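Local coordinates for protein alcohol dehydrogenase IV (PDB 3IV7) that probably catalyses the NAD-linked reduction of maleylacetate, or the oxidation of an alcohol, as an iron-containing alcohol dehydrogenase, at residues Ile74-Ala77 against Glu78-Arg81; Gly132-Ala136 against Ala137-Thr141; Tyr154-Glu157 against Leu158-Leu162; His214-Glu217 against Gly218-Ala222. One frame throughout, in Å; residues are numbered along the deposited sequence.

Contact 1 of 4, residues Ile74-Ala77 against Glu78-Arg81; sequences IEVA and ERAR
I74 to A77 and E78 to R81 are two successive turns of one alpha helix, the opening of helix 74-86, and four i-to-i+4 bonds tie them. E78 N reaches I74 O at 2.8 Å, R81 N reaches A77 O at 2.9 Å, and R79 N and A80 N bind E75 O and V76 O in the same way. On one flank R81 runs out straight from CG to NE and lays one face of its guanidinium over A77 CB, which stands 4.0 Å above the plane near its centre. I74 CD1 comes obliquely to R81 NH1, at 3.6 Å. E78, turned about its CB-CG bond (chi2 -70°), offers its carboxylate to the edge of that same group: R81 NH1 to E78 OE2 is a 2.7 Å salt bridge in the guanidinium plane, using the anti lone pair of the oxygen. R81 NE is hydrogen-bonded to A106 O of helix 98-111. On another flank R79 folds back, bent at chi3 (-68°), so that E75 O sits 3.5 Å above its guanidinium and V76 CG2 lies 3.4 Å from R79 NH2; the salt bridge of this arginine is to E67. With its flat group covered by a methyl and bonded at its edge to E78 and through NE to A106, R81 is probably held firmly in its rotation, its charge partly balanced within one helical turn.

Contact 2 of 4, residues Gly132-Ala136 against Ala137-Thr141; sequences GLTEA and ARKTT
R138 stands opposite E135, its CB 3.3 Å from E135 O, and carries the flat group of this contact. The methyl CG2 of its neighbour but one, T140, sits 3.5 Å above the guanidinium plane, over its centre: the extended arginine slants away from the partner strand, and its guanidinium comes to rest over that methyl. The E135 carboxylate is not in contact with it, OE1 lying 6.9 Å from R138 NH1. L133 and T140 share this side of the ribbon, where L133 packs on A77 of helix 74-86 and on A106 and M109 of helix 98-111. A water binds T140 OG1 at 2.7 Å and also donates to L133 O. The two strands form a two-residue beta hairpin: E135 to R138 is a type I' turn with A136 and A137 at its corners, both with positive phi. Antiparallel hydrogen-bonded pairs L133-T140 and E135-R138 hold the ladder, with E135 N to R138 O at 2.8 Å, while the return bond from R138 N to E135 O is weak. Between them, T134 and K139 make a non-hydrogen-bonded pair whose side chains cross at about a right angle on the other side of the ribbon. T134 OG1 touches K139 CD at 3.2 Å and bonds to H71 O. Bends at chi2 (77°) and chi4 (60°) turn K139 along the ribbon, bringing NZ to 3.7 Å from the CA of G132.

Contact 3 of 4, residues Tyr154-Glu157 against Leu158-Leu162; sequences YDSE and LTMSL
The carbonyl oxygen of S156 is gripped twice by T159. The hydroxyl OG1 of T159 donates to it over a short 2.5 Å, and the backbone N of T159 comes in at 3.0 Å from well above the carbonyl plane. The threonine can do both because its OG1 sits between its own backbone N and carbonyl carbon (chi1 60°). The bent selenomethionine M160 adds its methyl CE at 3.4 Å from the same S156 oxygen, a plain van der Waals touch. One residue earlier, L158 N bonds to D155 O at 2.9 Å, again from above the carbonyl plane, and one residue later M160 N makes a weaker bond to E157 O. D155 and L158 also meet by their side chains, which cross at about a right angle with D155 CB 3.9 Å from L158 CG; the leucine continues onto I51, V55 and I118. The D155 carboxylate turns back to the chain: OD1 accepts from E157 N at 2.9 Å and from G22 N, while OD2 bonds to S24 OG, so each oxygen is engaged. S156 OG is hydrogen-bonded to D220 OD1 of helix 216-236. A water donates to E157 O at 2.7 Å and accepts from S161 N, linking E157 to a residue within the type I turn T159-L162. An Asx turn at D155, overlapping bonds three residues apart and then a type I turn together form the compact turn-rich loop of this beta-alpha connection, leading from strand 151-154 of the parallel sheet to helix 164-181.

Contact 4 of 4, residues His214-Glu217 against Gly218-Ala222; sequences HSIE and GRDEA
D220 leaves its helix beside I216, one turn earlier, and the two side chains run next to each other, pointing the same way. CB of D220 rests 3.4 Å from I216 O, the carbonyl that takes D220 N in an ordinary helical bond. CG stays near that oxygen, since it is anti to its own carbonyl carbon (chi1 -78°). At the end, OD2 meets the I216 methyl CG2 at 3.3 Å, while OD1 is taken up by S156; S5 of the second subunit packs on both residues. The turn is the first of helix 216-236, and S215 is its N-cap: with OG anti to its backbone N (chi1 171°), it accepts from G218 N at 2.9 Å in a nearly straight bond, satisfying an amide that has no earlier helical carbonyl. S215 O in turn takes R219 N, also at 2.9 Å, and R219 CG lies 3.1 Å from that same S215 O. Beyond this the R219 chain bends at chi2, and its guanidinium spreads its bonds over P213 O, L162 O, S167 and Y122, knitting the helix start to neighbouring loops. On another flank E217 and E221 extend in step, with OE2 to OE2 4.0 Å apart and the carboxylate planes nearly perpendicular. K208 of helix 189-211 forms salt bridges to both, which probably offsets the like charges.

How the contacts relate
All four contacts are local, and they follow one another along the chain without nesting or crossing. Contact 1 winds the start of helix 74-86. Contact 2 closes the hairpin of strands 130-135 and 138-143, and it lies against contact 1: I74 N probably bonds to T134 O, and I74 CG2 packs on E135 CG. Contact 3 turns the chain as it leaves strand 151-154 of the parallel sheet for helix 164-181, with its centre about 28 Å from that of contact 1. Contact 4 begins helix 216-236 and sits against contact 3, where M160 O packs on H214 CD2; it joins the sheet's exit loop to the C-terminal helices.

Contact 1 of 4, residues Ile74-Ala77 against Glu78-Arg81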
ATOM      1  N   ILE A  74      -5.104  21.515 -24.061  1.00 30.14           N
ATOM      2  CA  ILE A  74      -3.712  21.840 -24.032  1.00 25.61           C
ATOM      3  C   ILE A  74      -3.506  23.332 -23.889  1.00 26.50           C
ATOM      4  O   ILE A  74      -2.591  23.755 -23.200  1.00 24.52           O
ATOM      5  CB  ILE A  74      -2.962  21.314 -25.301  1.00 24.31           C
ATOM      6  CG1 ILE A  74      -1.435  21.545 -25.158  1.00 20.23           C
ATOM      7  CG2 ILE A  74      -3.497  22.011 -26.591  1.00 20.19           C
ATOM      8  CD1 ILE A  74      -0.803  20.922 -23.861  1.00 21.18           C
ATOM      9  N   GLU A  75      -4.403  24.134 -24.479  1.00 27.80           N
ATOM     10  CA  GLU A  75      -4.305  25.593 -24.375  1.00 25.20           C
ATOM     11  C   GLU A  75      -4.543  26.067 -22.918  1.00 23.26           C
ATOM     12  O   GLU A  75      -3.967  27.049 -22.467  1.00 25.76           O
ATOM     13  CB  GLU A  75      -5.300  26.285 -25.311  1.00 28.39           C
ATOM     14  CG  GLU A  75      -5.160  25.905 -26.850  1.00 29.23           C
ATOM     15  CD  GLU A  75      -5.914  24.604 -27.218  1.00 32.27           C
ATOM     16  OE1 GLU A  75      -6.516  23.982 -26.323  1.00 27.88           O
ATOM     17  OE2 GLU A  75      -5.911  24.217 -28.401  1.00 34.02           O
ATOM     18  N   VAL A  76      -5.416  25.393 -22.224  1.00 23.80           N
ATOM     19  CA  VAL A  76      -5.691  25.713 -20.823  1.00 26.44           C
ATOM     20  C   VAL A  76      -4.488  25.266 -19.947  1.00 26.74           C
ATOM     21  O   VAL A  76      -4.056  25.980 -19.063  1.00 22.80           O
ATOM     22  CB  VAL A  76      -7.006  25.043 -20.382  1.00 26.19           C
ATOM     23  CG1 VAL A  76      -7.241  25.183 -18.864  1.00 29.70           C
ATOM     24  CG2 VAL A  76      -8.207  25.637 -21.222  1.00 24.41           C
ATOM     25  N   ALA A  77      -3.947  24.079 -20.231  1.00 27.92           N
ATOM     26  CA  ALA A  77      -2.761  23.607 -19.527  1.00 25.87           C
ATOM     27  C   ALA A  77      -1.599  24.599 -19.758  1.00 25.15           C
ATOM     28  O   ALA A  77      -0.916  25.006 -18.801  1.00 25.44           O
ATOM     29  CB  ALA A  77      -2.384  22.210 -20.002  1.00 23.29           C
ATOM     30  N   GLU A  78      -1.423  25.040 -21.009  1.00 23.17           N
ATOM     31  CA  GLU A  78      -0.322  25.966 -21.356  1.00 25.95           C
ATOM     32  C   GLU A  78      -0.418  27.315 -20.628  1.00 24.69           C
ATOM     33  O   GLU A  78       0.597  27.823 -20.150  1.00 23.59           O
ATOM     34  CB  GLU A  78      -0.199  26.162 -22.876  1.00 26.78           C
ATOM     35  CG  GLU A  78       0.438  24.960 -23.588  1.00 32.56           C
ATOM     36  CD  GLU A  78       1.925  24.816 -23.273  1.00 31.80           C
ATOM     37  OE1 GLU A  78       2.716  25.571 -23.839  1.00 33.26           O
ATOM     38  OE2 GLU A  78       2.304  23.939 -22.475  1.00 27.74           O
ATOM     39  N   ARG A  79      -1.624  27.890 -20.547  1.00 25.46           N
ATOM     40  CA  ARG A  79      -1.829  29.118 -19.731  1.00 24.56           C
ATOM     41  C   ARG A  79      -1.509  28.878 -18.260  1.00 23.46           C
ATOM     42  O   ARG A  79      -0.820  29.672 -17.652  1.00 25.93           O
ATOM     43  CB  ARG A  79      -3.260  29.638 -19.856  1.00 24.49           C
ATOM     44  CG  ARG A  79      -3.510  30.438 -21.140  1.00 25.30           C
ATOM     45  CD  ARG A  79      -4.910  31.076 -21.138  1.00 21.68           C
ATOM     46  NE  ARG A  79      -5.996  30.084 -21.239  1.00 19.26           N
ATOM     47  CZ  ARG A  79      -6.443  29.554 -22.385  1.00 19.10           C
ATOM     48  NH1 ARG A  79      -5.857  29.831 -23.543  1.00 30.90           N
ATOM     49  NH2 ARG A  79      -7.433  28.694 -22.365  1.00 30.28           N
ATOM     50  N   ALA A  80      -2.009  27.773 -17.693  1.00 24.61           N
ATOM     51  CA  ALA A  80      -1.743  27.459 -16.264  1.00 24.05           C
ATOM     52  C   ALA A  80      -0.245  27.298 -15.996  1.00 25.23           C
ATOM     53  O   ALA A  80       0.261  27.766 -14.975  1.00 25.83           O
ATOM     54  CB  ALA A  80      -2.492  26.223 -15.836  1.00 18.90           C
ATOM     55  N   ARG A  81       0.475  26.682 -16.935  1.00 24.99           N
ATOM     56  CA  ARG A  81       1.912  26.451 -16.750  1.00 23.13           C
ATOM     57  C   ARG A  81       2.643  27.771 -16.746  1.00 24.52           C
ATOM     58  O   ARG A  81       3.567  27.954 -15.980  1.00 23.21           O
ATOM     59  CB  ARG A  81       2.483  25.546 -17.859  1.00 23.71           C
ATOM     60  CG  ARG A  81       2.082  24.085 -17.732  1.00 19.70           C
ATOM     61  CD  ARG A  81       2.142  23.359 -19.063  1.00 24.78           C
ATOM     62  NE  ARG A  81       1.758  21.922 -18.957  1.00 22.04           N
ATOM     63  CZ  ARG A  81       1.514  21.127 -20.007  1.00 19.44           C
ATOM     64  NH1 ARG A  81       1.547  21.611 -21.238  1.00 20.12           N
ATOM     65  NH2 ARG A  81       1.190  19.855 -19.824  1.00 19.47           N
TER

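Contact 2 of 4, residues Gly132-Ala136 against Ala137-Thr141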
ATOM      1  N   GLY A 132      -4.065  13.548 -18.348  1.00 27.04           N
ATOM      2  CA  GLY A 132      -4.855  13.634 -19.537  1.00 26.70           C
ATOM      3  C   GLY A 132      -4.787  15.011 -20.145  1.00 26.16           C
ATOM      4  O   GLY A 132      -4.689  16.032 -19.434  1.00 26.45           O
ATOM      5  N   LEU A 133      -4.787  15.040 -21.464  1.00 25.14           N
ATOM      6  CA  LEU A 133      -4.791  16.269 -22.212  1.00 25.00           C
ATOM      7  C   LEU A 133      -5.641  16.120 -23.446  1.00 25.98           C
ATOM      8  O   LEU A 133      -5.671  15.044 -24.054  1.00 28.08           O
ATOM      9  CB  LEU A 133      -3.370  16.620 -22.646  1.00 19.71           C
ATOM     10  CG  LEU A 133      -2.390  17.022 -21.547  1.00 22.39           C
ATOM     11  CD1 LEU A 133      -0.980  17.082 -22.112  1.00 16.68           C
ATOM     12  CD2 LEU A 133      -2.810  18.389 -20.921  1.00 19.31           C
ATOM     13  N   THR A 134      -6.247  17.229 -23.881  1.00 25.52           N
ATOM     14  CA  THR A 134      -6.959  17.268 -25.127  1.00 23.96           C
ATOM     15  C   THR A 134      -6.329  18.256 -26.081  1.00 24.48           C
ATOM     16  O   THR A 134      -6.242  19.456 -25.797  1.00 27.15           O
ATOM     17  CB  THR A 134      -8.450  17.595 -24.930  1.00 23.98           C
ATOM     18  OG1 THR A 134      -9.029  16.609 -24.059  1.00 26.29           O
ATOM     19  CG2 THR A 134      -9.170  17.558 -26.265  1.00 25.34           C
ATOM     20  N   GLU A 135      -5.870  17.750 -27.215  1.00 20.42           N
ATOM     21  CA  GLU A 135      -5.242  18.584 -28.218  1.00 23.69           C
ATOM     22  C   GLU A 135      -5.799  18.201 -29.571  1.00 23.46           C
ATOM     23  O   GLU A 135      -5.949  17.015 -29.859  1.00 22.42           O
ATOM     24  CB  GLU A 135      -3.714  18.390 -28.197  1.00 21.69           C
ATOM     25  CG  GLU A 135      -2.963  19.166 -29.241  1.00 22.45           C
ATOM     26  CD  GLU A 135      -1.419  19.068 -29.070  1.00 18.01           C
ATOM     27  OE1 GLU A 135      -0.918  18.784 -27.939  1.00 22.47           O
ATOM     28  OE2 GLU A 135      -0.731  19.236 -30.068  1.00 21.11           O
ATOM     29  N   ALA A 136      -6.104  19.209 -30.381  1.00 24.33           N
ATOM     30  CA  ALA A 136      -6.575  19.011 -31.755  1.00 28.47           C
ATOM     31  C   ALA A 136      -7.762  18.053 -31.813  1.00 29.78           C
ATOM     32  O   ALA A 136      -7.819  17.192 -32.684  1.00 31.59           O
ATOM     33  CB  ALA A 136      -5.396  18.504 -32.680  1.00 25.04           C
ATOM     34  N   ALA A 137      -8.693  18.208 -30.857  1.00 31.28           N
ATOM     35  CA  ALA A 137      -9.917  17.384 -30.779  1.00 31.17           C
ATOM     36  C   ALA A 137      -9.627  15.931 -30.422  1.00 31.70           C
ATOM     37  O   ALA A 137     -10.370  15.042 -30.789  1.00 36.50           O
ATOM     38  CB  ALA A 137     -10.702  17.459 -32.117  1.00 28.62           C
ATOM     39  N   ARG A 138      -8.563  15.694 -29.684  1.00 29.57           N
ATOM     40  CA  ARG A 138      -8.179  14.346 -29.324  1.00 25.99           C
ATOM     41  C   ARG A 138      -7.734  14.335 -27.895  1.00 29.93           C
ATOM     42  O   ARG A 138      -6.882  15.123 -27.511  1.00 27.00           O
ATOM     43  CB  ARG A 138      -7.030  13.886 -30.251  1.00 28.24           C
ATOM     44  CG  ARG A 138      -6.321  12.577 -29.867  1.00 29.76           C
ATOM     45  CD  ARG A 138      -5.458  12.148 -31.026  1.00 32.08           C
ATOM     46  NE  ARG A 138      -4.502  11.088 -30.735  1.00 37.92           N
ATOM     47  CZ  ARG A 138      -3.272  11.281 -30.251  1.00 36.81           C
ATOM     48  NH1 ARG A 138      -2.870  12.488 -29.856  1.00 35.67           N
ATOM     49  NH2 ARG A 138      -2.449  10.254 -30.133  1.00 34.23           N
ATOM     50  N   LYS A 139      -8.345  13.456 -27.097  1.00 28.68           N
ATOM     51  CA  LYS A 139      -8.026  13.322 -25.715  1.00 31.22           C
ATOM     52  C   LYS A 139      -7.169  12.096 -25.554  1.00 28.21           C
ATOM     53  O   LYS A 139      -7.486  11.055 -26.080  1.00 29.29           O
ATOM     54  CB  LYS A 139      -9.336  13.164 -24.912  1.00 34.08           C
ATOM     55  CG  LYS A 139      -9.161  12.718 -23.465  1.00 41.39           C
ATOM     56  CD  LYS A 139      -8.700  13.831 -22.550  1.00 53.85           C
ATOM     57  CE  LYS A 139      -8.851  13.435 -21.073  1.00 55.32           C
ATOM     58  NZ  LYS A 139      -8.057  12.228 -20.742  1.00 64.30           N
ATOM     59  N   THR A 140      -6.055  12.216 -24.871  1.00 25.59           N
ATOM     60  CA  THR A 140      -5.273  11.035 -24.550  1.00 28.38           C
ATOM     61  C   THR A 140      -4.839  11.106 -23.122  1.00 29.49           C
ATOM     62  O   THR A 140      -4.955  12.161 -22.485  1.00 26.76           O
ATOM     63  CB  THR A 140      -4.023  10.878 -25.488  1.00 27.09           C
ATOM     64  OG1 THR A 140      -3.053  11.843 -25.140  1.00 28.99           O
ATOM     65  CG2 THR A 140      -4.419  11.048 -26.952  1.00 30.13           C
ATOM     66  N   THR A 141      -4.381   9.967 -22.606  1.00 30.80           N
ATOM     67  CA  THR A 141      -3.878   9.869 -21.264  1.00 33.10           C
ATOM     68  C   THR A 141      -2.550   9.174 -21.280  1.00 30.12           C
ATOM     69  O   THR A 141      -2.255   8.372 -22.165  1.00 32.45           O
ATOM     70  CB  THR A 141      -4.796   9.015 -20.346  1.00 38.59           C
ATOM     71  OG1 THR A 141      -4.955   7.718 -20.925  1.00 36.77           O
ATOM     72  CG2 THR A 141      -6.157   9.681 -20.166  1.00 37.96           C
TER
HETATM   73  O   HOH W   1      -3.501  14.259 -26.206  1.00 36.10           O

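Contact 3 of 4, residues Tyr154-Glu157 against Leu158-Leu162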
ATOM      1  N   TYR A 154      -7.673  14.720   2.666  1.00 26.97           N
ATOM      2  CA  TYR A 154      -9.059  14.279   2.615  1.00 26.43           C
ATOM      3  C   TYR A 154      -9.852  14.828   3.788  1.00 26.69           C
ATOM      4  O   TYR A 154      -9.630  14.437   4.952  1.00 27.46           O
ATOM      5  CB  TYR A 154      -9.154  12.738   2.634  1.00 27.66           C
ATOM      6  CG  TYR A 154      -8.829  12.074   1.345  1.00 25.95           C
ATOM      7  CD1 TYR A 154      -9.541  12.379   0.176  1.00 26.60           C
ATOM      8  CD2 TYR A 154      -7.881  11.062   1.286  1.00 28.14           C
ATOM      9  CE1 TYR A 154      -9.277  11.763  -0.977  1.00 24.43           C
ATOM     10  CE2 TYR A 154      -7.614  10.425   0.106  1.00 25.60           C
ATOM     11  CZ  TYR A 154      -8.322  10.757  -1.019  1.00 27.71           C
ATOM     12  OH  TYR A 154      -8.065  10.116  -2.194  1.00 24.33           O
ATOM     13  N   ASP A 155     -10.803  15.707   3.474  1.00 27.94           N
ATOM     14  CA  ASP A 155     -11.658  16.355   4.474  1.00 26.42           C
ATOM     15  C   ASP A 155     -13.101  16.205   4.005  1.00 28.79           C
ATOM     16  O   ASP A 155     -13.567  16.932   3.098  1.00 25.39           O
ATOM     17  CB  ASP A 155     -11.257  17.832   4.610  1.00 27.48           C
ATOM     18  CG  ASP A 155     -12.081  18.588   5.645  1.00 24.72           C
ATOM     19  OD1 ASP A 155     -13.124  18.070   6.098  1.00 27.26           O
ATOM     20  OD2 ASP A 155     -11.681  19.707   6.006  1.00 23.08           O
ATOM     21  N   SER A 156     -13.816  15.281   4.624  1.00 28.40           N
ATOM     22  CA  SER A 156     -15.178  14.973   4.204  1.00 30.95           C
ATOM     23  C   SER A 156     -16.150  16.130   4.405  1.00 28.76           C
ATOM     24  O   SER A 156     -17.237  16.108   3.854  1.00 30.74           O
ATOM     25  CB  SER A 156     -15.692  13.719   4.926  1.00 28.89           C
ATOM     26  OG  SER A 156     -15.623  13.877   6.332  1.00 29.20           O
ATOM     27  N   GLU A 157     -15.765  17.146   5.180  1.00 29.04           N
ATOM     28  CA  GLU A 157     -16.582  18.345   5.303  1.00 28.56           C
ATOM     29  C   GLU A 157     -16.722  19.012   3.941  1.00 29.39           C
ATOM     30  O   GLU A 157     -17.747  19.619   3.650  1.00 26.53           O
ATOM     31  CB  GLU A 157     -16.000  19.351   6.320  1.00 31.10           C
ATOM     32  CG  GLU A 157     -16.852  20.655   6.451  1.00 35.63           C
ATOM     33  CD  GLU A 157     -16.526  21.467   7.725  1.00 40.90           C
ATOM     34  OE1 GLU A 157     -15.324  21.636   8.064  1.00 38.14           O
ATOM     35  OE2 GLU A 157     -17.470  21.949   8.369  1.00 47.98           O
ATOM     36  N   LEU A 158     -15.688  18.882   3.109  1.00 30.49           N
ATOM     37  CA  LEU A 158     -15.676  19.478   1.774  1.00 30.73           C
ATOM     38  C   LEU A 158     -16.577  18.689   0.794  1.00 29.65           C
ATOM     39  O   LEU A 158     -16.755  19.092  -0.310  1.00 29.49           O
ATOM     40  CB  LEU A 158     -14.230  19.521   1.226  1.00 27.07           C
ATOM     41  CG  LEU A 158     -13.184  20.190   2.145  1.00 28.55           C
ATOM     42  CD1 LEU A 158     -11.811  20.177   1.456  1.00 27.19           C
ATOM     43  CD2 LEU A 158     -13.600  21.646   2.542  1.00 22.69           C
ATOM     44  N   THR A 159     -17.069  17.528   1.220  1.00 28.83           N
ATOM     45  CA  THR A 159     -17.927  16.708   0.400  1.00 29.94           C
ATOM     46  C   THR A 159     -19.402  16.769   0.854  1.00 29.58           C
ATOM     47  O   THR A 159     -20.265  16.128   0.242  1.00 30.50           O
ATOM     48  CB  THR A 159     -17.452  15.210   0.415  1.00 30.55           C
ATOM     49  OG1 THR A 159     -17.476  14.706   1.752  1.00 35.02           O
ATOM     50  CG2 THR A 159     -16.067  15.081  -0.119  1.00 31.21           C
HETATM   51  N   MSE A 160     -19.686  17.523   1.929  1.00 26.82           N
HETATM   52  CA  MSE A 160     -21.019  17.585   2.457  1.00 25.18           C
HETATM   53  C   MSE A 160     -22.002  18.158   1.450  1.00 26.43           C
HETATM   54  O   MSE A 160     -23.150  17.749   1.411  1.00 27.69           O
HETATM   55  CB  MSE A 160     -21.064  18.387   3.761  1.00 23.94           C
HETATM   56  CG  MSE A 160     -20.245  17.743   4.900  1.00 32.46           C
HETATM   57 SE   MSE A 160     -21.153  16.278   5.715  0.75 28.31          SE
HETATM   58  CE  MSE A 160     -19.697  15.053   5.930  1.00 23.62           C
ATOM     59  N   SER A 161     -21.550  19.083   0.629  1.00 26.66           N
ATOM     60  CA  SER A 161     -22.421  19.702  -0.361  1.00 32.23           C
ATOM     61  C   SER A 161     -22.432  18.966  -1.706  1.00 28.72           C
ATOM     62  O   SER A 161     -23.082  19.403  -2.611  1.00 28.27           O
ATOM     63  CB  SER A 161     -22.010  21.145  -0.585  1.00 32.52           C
ATOM     64  OG  SER A 161     -20.709  21.169  -1.100  1.00 37.22           O
ATOM     65  N   LEU A 162     -21.666  17.883  -1.848  1.00 27.04           N
ATOM     66  CA  LEU A 162     -21.682  17.133  -3.115  1.00 26.92           C
ATOM     67  C   LEU A 162     -23.066  16.496  -3.298  1.00 25.85           C
ATOM     68  O   LEU A 162     -23.511  15.735  -2.433  1.00 27.34           O
ATOM     69  CB  LEU A 162     -20.633  16.052  -3.108  1.00 27.80           C
ATOM     70  CG  LEU A 162     -20.308  15.443  -4.461  1.00 27.66           C
ATOM     71  CD1 LEU A 162     -19.812  16.537  -5.418  1.00 25.08           C
ATOM     72  CD2 LEU A 162     -19.258  14.395  -4.242  1.00 27.71           C
TER
HETATM   73  O   HOH W   2     -19.363  20.515   1.686  1.00 39.58           O

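Contact 4 of 4, residues His214-Glu217 against Gly218-Ala222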
ATOM      1  N   HIS A 214     -25.262  14.124   4.630  1.00 23.00           N
ATOM      2  CA  HIS A 214     -24.267  14.712   5.548  1.00 24.21           C
ATOM      3  C   HIS A 214     -23.691  13.694   6.560  1.00 27.28           C
ATOM      4  O   HIS A 214     -23.121  14.096   7.580  1.00 27.28           O
ATOM      5  CB  HIS A 214     -24.889  15.874   6.308  1.00 24.78           C
ATOM      6  CG  HIS A 214     -25.263  17.006   5.435  1.00 19.53           C
ATOM      7  ND1 HIS A 214     -26.246  17.907   5.770  1.00 19.51           N
ATOM      8  CD2 HIS A 214     -24.871  17.321   4.174  1.00 23.44           C
ATOM      9  CE1 HIS A 214     -26.372  18.790   4.792  1.00 21.71           C
ATOM     10  NE2 HIS A 214     -25.560  18.446   3.807  1.00 18.45           N
ATOM     11  N   SER A 215     -23.894  12.400   6.311  1.00 23.48           N
ATOM     12  CA  SER A 215     -23.331  11.345   7.195  1.00 25.22           C
ATOM     13  C   SER A 215     -21.806  11.444   7.195  1.00 24.91           C
ATOM     14  O   SER A 215     -21.149  11.248   6.149  1.00 27.07           O
ATOM     15  CB  SER A 215     -23.730   9.978   6.708  1.00 26.17           C
ATOM     16  OG  SER A 215     -23.023   8.965   7.421  1.00 24.92           O
ATOM     17  N   ILE A 216     -21.229  11.820   8.325  1.00 25.40           N
ATOM     18  CA  ILE A 216     -19.767  11.899   8.399  1.00 26.48           C
ATOM     19  C   ILE A 216     -19.206  10.479   8.199  1.00 24.51           C
ATOM     20  O   ILE A 216     -18.293  10.274   7.403  1.00 26.63           O
ATOM     21  CB  ILE A 216     -19.256  12.539   9.733  1.00 26.94           C
ATOM     22  CG1 ILE A 216     -19.703  14.015   9.799  1.00 28.87           C
ATOM     23  CG2 ILE A 216     -17.645  12.421   9.816  1.00 22.51           C
ATOM     24  CD1 ILE A 216     -19.371  14.717  11.118  1.00 25.39           C
ATOM     25  N   GLU A 217     -19.818   9.496   8.850  1.00 24.73           N
ATOM     26  CA  GLU A 217     -19.356   8.111   8.702  1.00 26.08           C
ATOM     27  C   GLU A 217     -19.343   7.694   7.221  1.00 26.94           C
ATOM     28  O   GLU A 217     -18.321   7.238   6.702  1.00 23.44           O
ATOM     29  CB  GLU A 217     -20.235   7.161   9.507  1.00 28.02           C
ATOM     30  CG  GLU A 217     -19.713   5.717   9.513  1.00 34.11           C
ATOM     31  CD  GLU A 217     -20.591   4.799  10.346  1.00 32.37           C
ATOM     32  OE1 GLU A 217     -21.247   5.289  11.246  1.00 43.06           O
ATOM     33  OE2 GLU A 217     -20.628   3.597  10.072  1.00 44.53           O
ATOM     34  N   GLY A 218     -20.448   7.928   6.524  1.00 25.30           N
ATOM     35  CA  GLY A 218     -20.549   7.539   5.108  1.00 26.02           C
ATOM     36  C   GLY A 218     -19.635   8.317   4.202  1.00 25.93           C
ATOM     37  O   GLY A 218     -18.977   7.743   3.296  1.00 25.46           O
ATOM     38  N   ARG A 219     -19.566   9.625   4.421  1.00 25.84           N
ATOM     39  CA  ARG A 219     -18.689  10.459   3.627  1.00 27.03           C
ATOM     40  C   ARG A 219     -17.207  10.100   3.810  1.00 28.37           C
ATOM     41  O   ARG A 219     -16.404  10.193   2.849  1.00 25.97           O
ATOM     42  CB  ARG A 219     -18.925  11.915   3.931  1.00 25.93           C
ATOM     43  CG  ARG A 219     -20.310  12.450   3.463  1.00 24.95           C
ATOM     44  CD  ARG A 219     -20.402  12.513   2.007  1.00 24.81           C
ATOM     45  NE  ARG A 219     -21.578  13.234   1.556  1.00 27.40           N
ATOM     46  CZ  ARG A 219     -21.881  13.459   0.281  1.00 26.14           C
ATOM     47  NH1 ARG A 219     -21.095  12.992  -0.715  1.00 26.10           N
ATOM     48  NH2 ARG A 219     -23.001  14.131  -0.018  1.00 25.06           N
ATOM     49  N   ASP A 220     -16.831   9.724   5.017  1.00 26.61           N
ATOM     50  CA  ASP A 220     -15.439   9.327   5.278  1.00 27.92           C
ATOM     51  C   ASP A 220     -15.160   8.006   4.588  1.00 26.87           C
ATOM     52  O   ASP A 220     -14.156   7.866   3.909  1.00 30.82           O
ATOM     53  CB  ASP A 220     -15.155   9.196   6.785  1.00 25.76           C
ATOM     54  CG  ASP A 220     -14.957  10.548   7.477  1.00 27.19           C
ATOM     55  OD1 ASP A 220     -14.541  11.511   6.803  1.00 30.47           O
ATOM     56  OD2 ASP A 220     -15.121  10.597   8.710  1.00 27.46           O
ATOM     57  N   GLU A 221     -16.094   7.056   4.710  1.00 26.39           N
ATOM     58  CA  GLU A 221     -15.928   5.746   4.064  1.00 28.26           C
ATOM     59  C   GLU A 221     -15.770   5.864   2.562  1.00 27.36           C
ATOM     60  O   GLU A 221     -14.912   5.208   1.974  1.00 28.47           O
ATOM     61  CB  GLU A 221     -17.096   4.810   4.419  1.00 28.16           C
ATOM     62  CG  GLU A 221     -16.898   4.144   5.742  1.00 28.67           C
ATOM     63  CD  GLU A 221     -18.114   3.436   6.282  1.00 36.22           C
ATOM     64  OE1 GLU A 221     -19.255   3.665   5.800  1.00 33.76           O
ATOM     65  OE2 GLU A 221     -17.925   2.678   7.253  1.00 39.17           O
ATOM     66  N   ALA A 222     -16.607   6.685   1.934  1.00 28.12           N
ATOM     67  CA  ALA A 222     -16.550   6.866   0.499  1.00 29.33           C
ATOM     68  C   ALA A 222     -15.208   7.457   0.074  1.00 32.00           C
ATOM     69  O   ALA A 222     -14.618   7.033  -0.918  1.00 31.69           O
ATOM     70  CB  ALA A 222     -17.728   7.783   0.012  1.00 26.71           C
TER